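Local structure of dermonecrotic toxin (Pasteurella multocida, 2EBF) at residues E591-E596 and K676-D681; M603-A608 and M640-G645; T695-P700 and L706-R711. The protein acts as a mitogenic, dermonecrotic toxin that induces bone resorption and is associated with severe atrophic rhinitis in pigs, its C-terminal region carrying a thiol protease-like catalytic triad. All coordinates share one frame; numbering follows the deposited sequence.

All three contacts lie in the C3 domain of the C-terminal region and reach the same antiparallel sheet. Contacts 1 and 2 have centres about 11 Å apart, contacts 1 and 3 about 13 Å, and contacts 2 and 3 about 17 Å. Strands 676-681 and 697-700 join contacts 1 and 3 directly, with Ala679 N 2.7 Å from Leu699 O. Contact 2 meets contact 3 where Ile606 CG1 lies 3.8 Å from Ile698 CG2. Asp681, at the end of strand 676-681 and touching Leu697 and Ile708 of contact 3, is hydrogen-bonded to His666, consistent with the Asp-His part of the triad. Cys626, probably the triad cysteine, is disulfide-linked to Cys620 in this crystal and borders the phosphonate pocket.

Contact 1 (E591-E596 and K676-D681); sequences ENSVSE and KEFAVD
Ser593 brings its hydroxyl to the edge of the Phe678 ring, where OG lies in the ring plane, 3.3 Å from CZ and equally close to CE1. The oxygen thus meets the rim of C-H bonds rather than a ring face. A chi1 of 78° tucks OG back over the backbone, near both its N and its carbonyl carbon, and the same oxygen is hydrogen-bonded to Leu590 O at the end of helix 583-591, which helps fix its rotation. Around the ring, Phe671 lies nearly parallel, while Leu602 and Pro700 pack on it. The loop between helices 583-591 and 596-610 thus meets the sheet in part at the edge of a buried aromatic.

Lys676, two residues earlier on the same strand, reaches the backbone carbonyl of Ser593. Its chain, extended beyond CG, runs past the carbonyl, with CD 3.4 Å from Ser593 O. NZ donates to Ser593 O at 2.9 Å. The ammonium comes from the side of the carbonyl (C=O...N 113°) but 31° from its plane. One serine is therefore engaged twice by the strand, its carbonyl by an ammonium and its hydroxyl by an aromatic edge, a mixed polar and apolar anchor for the loop.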
# COMPACT_ATOMS: atom_id res chain seq x y z
N GLU A 591 -17.72 31.35 9.95
CA GLU A 591 -18.52 30.72 11.00
C GLU A 591 -18.28 29.22 11.11
O GLU A 591 -18.46 28.65 12.19
CB GLU A 591 -20.01 31.09 10.89
CG GLU A 591 -20.69 30.86 9.55
CD GLU A 591 -22.09 31.48 9.49
OE1 GLU A 591 -22.96 30.89 8.81
OE2 GLU A 591 -22.33 32.54 10.12
N ASN A 592 -17.83 28.59 10.03
CA ASN A 592 -17.50 27.17 10.05
C ASN A 592 -16.08 26.87 10.52
O ASN A 592 -15.73 25.71 10.76
CB ASN A 592 -17.78 26.52 8.69
CG ASN A 592 -19.26 26.57 8.30
OD1 ASN A 592 -19.60 26.49 7.12
ND2 ASN A 592 -20.14 26.71 9.30
N SER A 593 -15.27 27.92 10.67
CA SER A 593 -13.89 27.77 11.11
C SER A 593 -13.79 27.52 12.61
O SER A 593 -12.73 27.13 13.11
CB SER A 593 -13.08 29.03 10.76
OG SER A 593 -13.34 30.09 11.67
N VAL A 594 -14.88 27.76 13.31
CA VAL A 594 -14.86 27.75 14.76
C VAL A 594 -16.18 27.19 15.30
O VAL A 594 -17.20 27.21 14.61
CB VAL A 594 -14.50 29.18 15.29
CG1 VAL A 594 -15.72 29.97 15.73
CG2 VAL A 594 -13.45 29.12 16.39
N SER A 595 -16.14 26.66 16.52
CA SER A 595 -17.34 26.11 17.16
C SER A 595 -18.36 27.21 17.46
O SER A 595 -17.98 28.37 17.64
CB SER A 595 -16.97 25.35 18.45
OG SER A 595 -16.38 26.22 19.41
N GLU A 596 -19.64 26.83 17.50
CA GLU A 596 -20.75 27.77 17.72
C GLU A 596 -20.57 28.70 18.92
O GLU A 596 -20.99 29.86 18.89
CB GLU A 596 -22.08 27.00 17.82
CG GLU A 596 -23.34 27.85 18.11
CD GLU A 596 -23.58 28.97 17.10
OE1 GLU A 596 -23.90 30.11 17.52
OE2 GLU A 596 -23.44 28.72 15.88
N LYS A 676 -6.59 28.30 15.37
CA LYS A 676 -6.46 28.59 13.92
C LYS A 676 -5.87 29.97 13.63
O LYS A 676 -5.97 30.88 14.45
CB LYS A 676 -7.81 28.45 13.22
CG LYS A 676 -8.17 27.02 12.85
CD LYS A 676 -9.49 26.96 12.10
CE LYS A 676 -9.78 25.54 11.64
NZ LYS A 676 -11.22 25.35 11.36
N GLU A 677 -5.27 30.12 12.44
CA GLU A 677 -4.79 31.42 11.98
C GLU A 677 -5.78 32.06 11.01
O GLU A 677 -6.35 31.40 10.14
CB GLU A 677 -3.40 31.30 11.34
CG GLU A 677 -2.32 30.92 12.35
CD GLU A 677 -0.98 31.52 12.03
OE1 GLU A 677 -0.87 32.26 11.03
OE2 GLU A 677 -0.03 31.25 12.79
N PHE A 678 -5.99 33.36 11.18
CA PHE A 678 -6.91 34.12 10.34
C PHE A 678 -6.14 35.24 9.66
O PHE A 678 -5.62 36.13 10.34
CB PHE A 678 -8.01 34.72 11.20
CG PHE A 678 -8.97 33.69 11.74
CD1 PHE A 678 -10.12 33.38 11.04
CD2 PHE A 678 -8.69 33.03 12.94
CE1 PHE A 678 -11.01 32.43 11.53
CE2 PHE A 678 -9.58 32.07 13.43
CZ PHE A 678 -10.73 31.77 12.72
N ALA A 679 -6.04 35.18 8.33
CA ALA A 679 -5.37 36.23 7.57
C ALA A 679 -6.02 37.59 7.83
O ALA A 679 -7.25 37.69 7.91
CB ALA A 679 -5.43 35.92 6.09
N VAL A 680 -5.19 38.62 7.99
CA VAL A 680 -5.66 40.01 8.03
C VAL A 680 -4.92 40.73 6.91
O VAL A 680 -3.79 41.20 7.07
CB VAL A 680 -5.43 40.68 9.42
CG1 VAL A 680 -5.83 42.17 9.39
CG2 VAL A 680 -6.24 39.96 10.49
N ASP A 681 -5.57 40.79 5.76
CA ASP A 681 -4.88 41.17 4.53
C ASP A 681 -5.40 42.53 4.06
O ASP A 681 -6.45 42.63 3.42
CB ASP A 681 -5.08 40.07 3.50
CG ASP A 681 -4.48 40.39 2.14
OD1 ASP A 681 -3.86 41.44 1.96
OD2 ASP A 681 -4.66 39.55 1.24

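Contact 2 (M603-A608 and M640-G645); sequences MQKIDA and MGLEAG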
# COMPACT_ATOMS: atom_id res chain seq x y z
N MET A 603 -16.34 36.92 15.46
CA MET A 603 -16.92 37.98 14.64
C MET A 603 -16.68 39.38 15.23
O MET A 603 -16.51 40.36 14.50
CB MET A 603 -18.42 37.74 14.39
CG MET A 603 -18.75 36.45 13.63
SD MET A 603 -17.71 36.09 12.19
CE MET A 603 -18.18 37.42 11.09
N GLN A 604 -16.68 39.45 16.56
CA GLN A 604 -16.38 40.67 17.28
C GLN A 604 -14.94 41.15 17.03
O GLN A 604 -14.70 42.34 16.82
CB GLN A 604 -16.57 40.43 18.77
CG GLN A 604 -16.60 41.67 19.61
CD GLN A 604 -17.55 41.51 20.77
OE1 GLN A 604 -17.21 40.89 21.78
NE2 GLN A 604 -18.76 42.03 20.61
N LYS A 605 -14.00 40.21 17.05
CA LYS A 605 -12.59 40.52 16.77
C LYS A 605 -12.39 40.97 15.33
O LYS A 605 -11.63 41.91 15.06
CB LYS A 605 -11.71 39.30 17.06
CG LYS A 605 -11.52 39.03 18.55
CD LYS A 605 -10.53 37.89 18.79
CE LYS A 605 -10.62 37.39 20.23
NZ LYS A 605 -10.29 38.45 21.25
N ILE A 606 -13.09 40.31 14.42
CA ILE A 606 -13.04 40.63 13.01
C ILE A 606 -13.61 42.03 12.77
O ILE A 606 -13.02 42.83 12.04
CB ILE A 606 -13.74 39.51 12.18
CG1 ILE A 606 -12.87 38.24 12.19
CG2 ILE A 606 -14.04 39.97 10.76
CD1 ILE A 606 -13.58 37.00 11.66
N ASP A 607 -14.74 42.34 13.42
CA ASP A 607 -15.32 43.69 13.37
C ASP A 607 -14.33 44.75 13.87
O ASP A 607 -14.15 45.78 13.22
CB ASP A 607 -16.62 43.74 14.19
CG ASP A 607 -17.28 45.12 14.15
OD1 ASP A 607 -17.95 45.44 13.14
OD2 ASP A 607 -17.15 45.87 15.13
N ALA A 608 -13.71 44.47 15.02
CA ALA A 608 -12.70 45.36 15.62
C ALA A 608 -11.57 45.70 14.64
O ALA A 608 -11.24 46.88 14.45
CB ALA A 608 -12.14 44.72 16.87
N MET A 640 -3.31 45.95 19.41
CA MET A 640 -4.73 45.72 19.69
C MET A 640 -4.97 44.63 20.73
O MET A 640 -6.10 44.40 21.15
CB MET A 640 -5.48 45.37 18.40
CG MET A 640 -5.66 46.53 17.45
SD MET A 640 -6.35 46.01 15.88
CE MET A 640 -8.05 45.66 16.35
N GLY A 641 -3.90 43.94 21.13
CA GLY A 641 -4.00 42.88 22.12
C GLY A 641 -4.32 41.50 21.57
O GLY A 641 -4.59 40.57 22.34
N LEU A 642 -4.30 41.36 20.24
CA LEU A 642 -4.56 40.08 19.59
C LEU A 642 -3.31 39.23 19.57
O LEU A 642 -2.20 39.74 19.71
CB LEU A 642 -5.06 40.26 18.15
CG LEU A 642 -6.54 40.58 17.84
CD1 LEU A 642 -7.45 40.33 19.02
CD2 LEU A 642 -6.69 42.00 17.36
N GLU A 643 -3.48 37.93 19.38
CA GLU A 643 -2.35 37.01 19.34
C GLU A 643 -1.78 36.91 17.94
O GLU A 643 -2.50 36.64 16.99
CB GLU A 643 -2.76 35.62 19.85
CG GLU A 643 -3.34 35.59 21.27
CD GLU A 643 -2.37 36.07 22.35
OE1 GLU A 643 -2.86 36.61 23.37
OE2 GLU A 643 -1.14 35.91 22.19
N ALA A 644 -0.47 37.12 17.83
CA ALA A 644 0.25 37.05 16.55
C ALA A 644 0.17 35.67 15.92
O ALA A 644 0.19 34.64 16.60
CB ALA A 644 1.70 37.46 16.74
N GLY A 645 0.03 35.65 14.59
CA GLY A 645 0.15 34.42 13.83
C GLY A 645 1.46 34.47 13.05
O GLY A 645 2.10 35.52 12.98
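Lys605 and Leu642 provide one of two apolar touches between helix 596-610 and the turn that leads into strand 643-656. The two chains run antiparallel alongside one another, and the aliphatic part of the lysine does the work, with Lys605 CD 3.9 Å from Leu642 CD1. The bend at the end of the chain, chi4 -61°, leaves NZ alongside the same methyl, 4.1 Å from Leu642 CD1. One turn along the helix from Lys605, Ala608 receives the terminal methyl of Met640: CE is 4.2 Å from Ala608 CB and 3.9 Å from Ala608 O. A bend at chi3 (72°) turns this methyl at the end of an otherwise extended chain.

Polar interactions serve each partner separately. The ammonium of Lys605 has a long, weak ion pair with Glu601 on its own helix. Gly641, with positive phi, closes helix 629-639 in a Schellman motif, and the chain turns sharply at this glycine, between the two touching residues, Met640 and Leu642. Farther on, Glu643 and Gly645 form backbone hydrogen bonds with Lys672 and Ser670 of strand 660-673, which tie the segment to the sheet.

At this surface contact the segments meet through van der Waals touches alone, of methyl and methylene groups with one backbone carbonyl, without directional bonds between them; the shape of the turn probably owes more to the helix end and the neighbouring strand.

Contact 3 (T695-P700 and L706-R711); sequences TILILP and LEIAQR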
# COMPACT_ATOMS: atom_id res chain seq x y z
N THR A 695 -11.98 46.58 2.27
CA THR A 695 -10.55 46.89 2.08
C THR A 695 -9.62 45.92 2.80
O THR A 695 -8.47 45.75 2.40
CB THR A 695 -10.21 48.31 2.57
OG1 THR A 695 -10.71 48.49 3.89
CG2 THR A 695 -10.82 49.36 1.64
N ILE A 696 -10.09 45.30 3.88
CA ILE A 696 -9.26 44.38 4.66
C ILE A 696 -9.88 43.00 4.60
O ILE A 696 -11.01 42.79 5.08
CB ILE A 696 -9.11 44.83 6.14
CG1 ILE A 696 -8.53 46.25 6.23
CG2 ILE A 696 -8.25 43.83 6.94
CD1 ILE A 696 -8.74 46.90 7.60
N LEU A 697 -9.15 42.06 3.99
CA LEU A 697 -9.61 40.69 3.84
C LEU A 697 -9.24 39.82 5.03
O LEU A 697 -8.06 39.65 5.35
CB LEU A 697 -9.04 40.08 2.55
CG LEU A 697 -9.38 38.61 2.24
CD1 LEU A 697 -10.89 38.37 2.19
CD2 LEU A 697 -8.74 38.19 0.92
N ILE A 698 -10.25 39.26 5.70
CA ILE A 698 -10.03 38.37 6.83
C ILE A 698 -10.68 37.01 6.58
O ILE A 698 -11.91 36.92 6.45
CB ILE A 698 -10.54 38.98 8.17
CG1 ILE A 698 -9.83 40.33 8.42
CG2 ILE A 698 -10.34 37.99 9.34
CD1 ILE A 698 -10.38 41.12 9.60
N LEU A 699 -9.84 35.99 6.48
CA LEU A 699 -10.30 34.61 6.30
C LEU A 699 -9.34 33.65 6.99
O LEU A 699 -8.17 33.99 7.20
CB LEU A 699 -10.37 34.23 4.81
CG LEU A 699 -11.47 34.75 3.90
CD1 LEU A 699 -11.05 34.54 2.43
CD2 LEU A 699 -12.82 34.08 4.20
N PRO A 700 -9.82 32.43 7.31
CA PRO A 700 -8.85 31.44 7.75
C PRO A 700 -7.80 31.26 6.66
O PRO A 700 -8.14 31.33 5.48
CB PRO A 700 -9.69 30.18 7.93
CG PRO A 700 -11.08 30.71 8.20
CD PRO A 700 -11.19 31.88 7.28
N LEU A 706 -6.76 30.14 -1.07
CA LEU A 706 -7.64 29.71 -2.16
C LEU A 706 -8.24 30.92 -2.87
O LEU A 706 -8.25 30.97 -4.10
CB LEU A 706 -8.73 28.77 -1.62
CG LEU A 706 -9.68 28.08 -2.61
CD1 LEU A 706 -10.41 26.89 -1.98
CD2 LEU A 706 -10.69 29.05 -3.05
N GLU A 707 -8.73 31.89 -2.10
CA GLU A 707 -9.32 33.09 -2.70
C GLU A 707 -8.33 33.86 -3.56
O GLU A 707 -8.64 34.25 -4.69
CB GLU A 707 -9.91 34.02 -1.63
CG GLU A 707 -10.20 35.42 -2.18
CD GLU A 707 -11.24 36.20 -1.41
OE1 GLU A 707 -11.98 35.63 -0.58
OE2 GLU A 707 -11.32 37.42 -1.66
N ILE A 708 -7.12 34.07 -3.03
CA ILE A 708 -6.08 34.78 -3.77
C ILE A 708 -5.69 34.03 -5.05
O ILE A 708 -5.53 34.64 -6.10
CB ILE A 708 -4.83 35.02 -2.86
CG1 ILE A 708 -5.19 35.89 -1.63
CG2 ILE A 708 -3.72 35.69 -3.64
CD1 ILE A 708 -5.76 37.30 -1.97
N ALA A 709 -5.54 32.71 -4.97
CA ALA A 709 -5.17 31.92 -6.14
C ALA A 709 -6.26 32.01 -7.22
O ALA A 709 -5.96 32.19 -8.39
CB ALA A 709 -4.90 30.47 -5.75
N GLN A 710 -7.51 31.89 -6.80
CA GLN A 710 -8.63 31.91 -7.75
C GLN A 710 -8.79 33.27 -8.42
O GLN A 710 -8.95 33.36 -9.65
CB GLN A 710 -9.92 31.49 -7.04
CG GLN A 710 -9.98 30.00 -6.72
CD GLN A 710 -11.30 29.56 -6.12
OE1 GLN A 710 -12.07 30.37 -5.60
NE2 GLN A 710 -11.56 28.26 -6.18
N ARG A 711 -8.74 34.34 -7.62
CA ARG A 711 -8.90 35.69 -8.17
C ARG A 711 -7.83 36.01 -9.20
O ARG A 711 -8.09 36.68 -10.21
CB ARG A 711 -8.90 36.74 -7.05
CG ARG A 711 -10.20 36.77 -6.28
CD ARG A 711 -10.10 37.52 -4.97
NE ARG A 711 -9.69 38.91 -5.12
CZ ARG A 711 -9.36 39.69 -4.10
NH1 ARG A 711 -9.40 39.20 -2.87
NH2 ARG A 711 -8.98 40.95 -4.29
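Leu697 and Leu699 pack on Glu707 in a buried strand-to-helix contact within a beta-alpha unit: strand 697-700, at the edge of the antiparallel sheet, leads straight into helix 701-711, with Pro700 at the N-cap position. The helix passes the strand steeply, 118° between their directions, with the axes 10.9 Å apart at closest approach.

Both leucines point toward the helix, but they meet the carboxylate differently. Leu697 comes from the opposite direction, and its CD2 is 3.7 Å from Glu707 OE2; the same methyl touches Ile708 CD1 at 4.2 Å and lies at the in-plane edge of the Arg711 guanidinium. Leu699 crosses at about a right angle, placing CD1 3.3 Å from Glu707 OE1.

An extended chain, with CG anti to the backbone N (chi1 165°), carries the acid to these methyls. Its buried carboxylate is probably stabilised by two arginines: Arg586 of helix 583-591, in a salt bridge to OE2, and Arg711, whose NE and NH2 are anchored on the carbonyls of Val688 and Phe687. Within the helix, Arg711 NH1 forms a salt bridge with the anti lone pair of Glu707 OE2 (2.9 Å), the N-H...O angle bent to 132° and the oxygen out of the guanidinium plane.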